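Side-chain contact in lysine specific cysteine protease (Porphyromonas gingivalis, PDB 3KM5), which cleaves proteins after lysine as a secreted cysteine protease and possible virulence factor, this chain being its K2 cleaved adhesin domain, a calcium-binding module: residues A[78-83]-A[95-100]. Numbering follows the deposited sequence.
Sequences TKVKYY and YAVMIS
Tyr-82 and Tyr-95 meet through their phenol oxygens between the two sheets of a beta sandwich, a worked example of how two facing sheets can share a polar link beside apolar packing. The hydrogen bond runs from Tyr-82 OH to Tyr-95 OH over 2.7 Å. The rings come from opposite directions, and each hydroxyl lies at the edge of the other ring, in its plane, rather than over a face. Both side chains leave the backbone toward the other strand, and both place CG between the backbone N and the carbonyl carbon (chi1 58° in Tyr-82, 76° in Tyr-95), a shared rotation that swings the rings so that their hydroxyl ends meet. Tyr-95 OH has a second partner in Glu-115 of the adjacent strand 109-115, while Phe-158 packs edge-to-face with the Tyr-82 ring.

Apolar contacts continue the interface on one side of this bond. Val-97 divides its two methyls: CG2 slides past the end of Tyr-82, 4.0 Å from ring atom CZ, whereas CG1, anti to the backbone N, meets Val-80 CG1 tip to tip at 4.2 Å. Ile-174 and Leu-149 also touch Val-80.

No backbone bonding joins the strands; their axes stay 10.5 Å apart at an angle of 153°, since 79-83 and 95-100 belong to different sheets of the jelly roll. The contact between these two strands is therefore made by side chains alone. Its chemistry implies a directional anchor set in nondirectional packing: Tyr-82 OH donates to Tyr-95 OH, which is also tied to a carboxylate, and the nearby negative charge would probably polarise this buried chain of hydroxyls.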
ATOM      1  N   THR A  78      12.318   9.009  11.921  1.00 11.29           N
ATOM      2  CA  THR A  78      13.576   8.932  11.250  1.00 12.55           C
ATOM      3  C   THR A  78      13.647   7.746  10.281  1.00 12.08           C
ATOM      4  O   THR A  78      14.522   7.724   9.414  1.00 11.82           O
ATOM      5  CB  THR A  78      14.709   8.812  12.256  1.00 13.87           C
ATOM      6  OG1 THR A  78      14.426   7.739  13.174  1.00 14.51           O
ATOM      7  CG2 THR A  78      14.846  10.097  13.083  1.00 14.99           C
ATOM      8  N   LYS A  79      12.751   6.760  10.435  1.00  9.53           N
ATOM      9  CA  LYS A  79      12.781   5.529   9.639  1.00  9.92           C
ATOM     10  C   LYS A  79      11.339   5.058   9.475  1.00  9.10           C
ATOM     11  O   LYS A  79      10.550   5.180  10.412  1.00 11.29           O
ATOM     12  CB  LYS A  79      13.613   4.427  10.301  1.00 11.28           C
ATOM     13  CG  LYS A  79      14.234   3.438   9.307  1.00 17.00           C
ATOM     14  CD  LYS A  79      15.471   4.028   8.610  1.00 13.86           C
ATOM     15  CE  LYS A  79      16.749   3.731   9.358  1.00 20.50           C
ATOM     16  NZ  LYS A  79      17.919   4.600   8.954  1.00 17.79           N
ATOM     17  N   VAL A  80      10.987   4.537   8.292  1.00  9.69           N
ATOM     18  CA  VAL A  80       9.769   3.733   8.150  1.00 10.01           C
ATOM     19  C   VAL A  80      10.165   2.342   7.608  1.00  9.93           C
ATOM     20  O   VAL A  80      10.960   2.231   6.676  1.00 11.62           O
ATOM     21  CB  VAL A  80       8.691   4.466   7.277  1.00  8.73           C
ATOM     22  CG1 VAL A  80       9.179   4.739   5.802  1.00 11.07           C
ATOM     23  CG2 VAL A  80       7.365   3.693   7.304  1.00 11.86           C
ATOM     24  N   LYS A  81       9.694   1.295   8.268  1.00  8.99           N
ATOM     25  CA  LYS A  81       9.917  -0.061   7.843  1.00  8.55           C
ATOM     26  C   LYS A  81       8.533  -0.656   7.584  1.00  9.68           C
ATOM     27  O   LYS A  81       7.595  -0.431   8.367  1.00 11.94           O
ATOM     28  CB  LYS A  81      10.679  -0.835   8.923  1.00  9.16           C
ATOM     29  CG  LYS A  81      10.948  -2.285   8.532  1.00 12.87           C
ATOM     30  CD  LYS A  81      10.013  -3.216   9.163  1.00 17.57           C
ATOM     31  CE  LYS A  81      10.415  -3.462  10.565  1.00 15.62           C
ATOM     32  NZ  LYS A  81       9.692  -4.623  11.128  1.00 15.46           N
ATOM     33  N   TYR A  82       8.376  -1.452   6.548  1.00  7.88           N
ATOM     34  CA  TYR A  82       7.070  -1.967   6.192  1.00  8.72           C
ATOM     35  C   TYR A  82       7.265  -3.242   5.378  1.00  7.24           C
ATOM     36  O   TYR A  82       8.384  -3.577   4.976  1.00  9.26           O
ATOM     37  CB  TYR A  82       6.241  -0.943   5.387  1.00  8.17           C
ATOM     38  CG  TYR A  82       6.936  -0.498   4.118  1.00  8.65           C
ATOM     39  CD1 TYR A  82       6.676  -1.122   2.905  1.00  8.14           C
ATOM     40  CD2 TYR A  82       7.929   0.486   4.132  1.00  9.44           C
ATOM     41  CE1 TYR A  82       7.332  -0.734   1.725  1.00  8.73           C
ATOM     42  CE2 TYR A  82       8.587   0.869   2.972  1.00  7.87           C
ATOM     43  CZ  TYR A  82       8.292   0.264   1.783  1.00  8.90           C
ATOM     44  OH  TYR A  82       8.992   0.663   0.662  1.00  9.07           O
ATOM     45  N   TYR A  83       6.158  -3.924   5.143  1.00  7.46           N
ATOM     46  CA  TYR A  83       6.101  -5.100   4.291  1.00  8.86           C
ATOM     47  C   TYR A  83       5.078  -4.874   3.194  1.00  7.59           C
ATOM     48  O   TYR A  83       4.011  -4.348   3.443  1.00  8.08           O
ATOM     49  CB  TYR A  83       5.746  -6.364   5.107  1.00  9.15           C
ATOM     50  CG  TYR A  83       6.680  -6.609   6.263  1.00  9.64           C
ATOM     51  CD1 TYR A  83       7.752  -7.477   6.172  1.00 11.51           C
ATOM     52  CD2 TYR A  83       6.476  -5.944   7.473  1.00 10.65           C
ATOM     53  CE1 TYR A  83       8.629  -7.668   7.285  1.00  9.94           C
ATOM     54  CE2 TYR A  83       7.326  -6.114   8.533  1.00 11.23           C
ATOM     55  CZ  TYR A  83       8.386  -6.980   8.453  1.00 12.59           C
ATOM     56  OH  TYR A  83       9.250  -7.123   9.545  1.00 16.85           O
ATOM     57  N   TYR A  95       5.578   1.617  -6.938  1.00  6.58           N
ATOM     58  CA  TYR A  95       5.172   2.539  -5.885  1.00  9.13           C
ATOM     59  C   TYR A  95       6.342   3.350  -5.372  1.00  8.48           C
ATOM     60  O   TYR A  95       7.505   2.976  -5.526  1.00  9.20           O
ATOM     61  CB  TYR A  95       4.456   1.778  -4.757  1.00  9.13           C
ATOM     62  CG  TYR A  95       5.434   1.023  -3.908  1.00  9.57           C
ATOM     63  CD1 TYR A  95       5.886   1.571  -2.709  1.00  7.00           C
ATOM     64  CD2 TYR A  95       5.958  -0.192  -4.309  1.00  8.85           C
ATOM     65  CE1 TYR A  95       6.852   0.944  -1.962  1.00  8.32           C
ATOM     66  CE2 TYR A  95       6.924  -0.846  -3.536  1.00  9.01           C
ATOM     67  CZ  TYR A  95       7.353  -0.268  -2.326  1.00  8.59           C
ATOM     68  OH  TYR A  95       8.349  -0.844  -1.517  1.00  9.96           O
ATOM     69  N   ALA A  96       6.013   4.478  -4.776  1.00  9.18           N
ATOM     70  CA  ALA A  96       6.961   5.335  -4.097  1.00  7.30           C
ATOM     71  C   ALA A  96       6.603   5.504  -2.631  1.00  7.91           C
ATOM     72  O   ALA A  96       5.467   5.523  -2.292  1.00  8.65           O
ATOM     73  CB  ALA A  96       7.020   6.723  -4.769  1.00 10.46           C
ATOM     74  N   VAL A  97       7.616   5.739  -1.800  1.00  8.41           N
ATOM     75  CA  VAL A  97       7.455   6.268  -0.448  1.00  7.74           C
ATOM     76  C   VAL A  97       7.890   7.742  -0.587  1.00  9.73           C
ATOM     77  O   VAL A  97       8.950   8.056  -1.191  1.00 10.18           O
ATOM     78  CB  VAL A  97       8.348   5.537   0.580  1.00 10.21           C
ATOM     79  CG1 VAL A  97       8.251   6.131   1.971  1.00  9.14           C
ATOM     80  CG2 VAL A  97       8.003   4.041   0.620  1.00  9.98           C
ATOM     81  N   MET A  98       7.058   8.654  -0.090  1.00  9.74           N
ATOM     82  CA  MET A  98       7.304  10.076  -0.167  1.00  9.68           C
ATOM     83  C   MET A  98       7.175  10.716   1.179  1.00  9.47           C
ATOM     84  O   MET A  98       6.546  10.187   2.088  1.00  9.49           O
ATOM     85  CB  MET A  98       6.286  10.708  -1.113  1.00 11.74           C
ATOM     86  CG  MET A  98       6.137   9.931  -2.432  1.00 12.89           C
ATOM     87  SD  MET A  98       5.028  10.764  -3.575  1.00 14.43           S
ATOM     88  CE  MET A  98       6.007  12.135  -4.131  1.00 12.10           C
ATOM     89  N   ILE A  99       7.774  11.900   1.312  1.00  9.16           N
ATOM     90  CA  ILE A  99       7.608  12.673   2.522  1.00  9.93           C
ATOM     91  C   ILE A  99       7.183  14.111   2.245  1.00 10.17           C
ATOM     92  O   ILE A  99       7.563  14.712   1.218  1.00 10.72           O
ATOM     93  CB  ILE A  99       8.898  12.656   3.405  1.00 10.57           C
ATOM     94  CG1 ILE A  99      10.034  13.475   2.741  1.00 11.50           C
ATOM     95  CG2 ILE A  99       9.298  11.206   3.769  1.00 12.04           C
ATOM     96  CD1 ILE A  99      10.128  14.990   3.175  1.00 12.43           C
ATOM     97  N   SER A 100       6.403  14.644   3.185  1.00  8.69           N
ATOM     98  CA  SER A 100       6.112  16.073   3.226  1.00  8.94           C
ATOM     99  C   SER A 100       6.588  16.615   4.549  1.00 10.76           C
ATOM    100  O   SER A 100       6.582  15.910   5.569  1.00 10.35           O
ATOM    101  CB  SER A 100       4.607  16.293   3.113  1.00  9.02           C
ATOM    102  OG  SER A 100       4.279  17.640   3.479  1.00 11.34           O
TER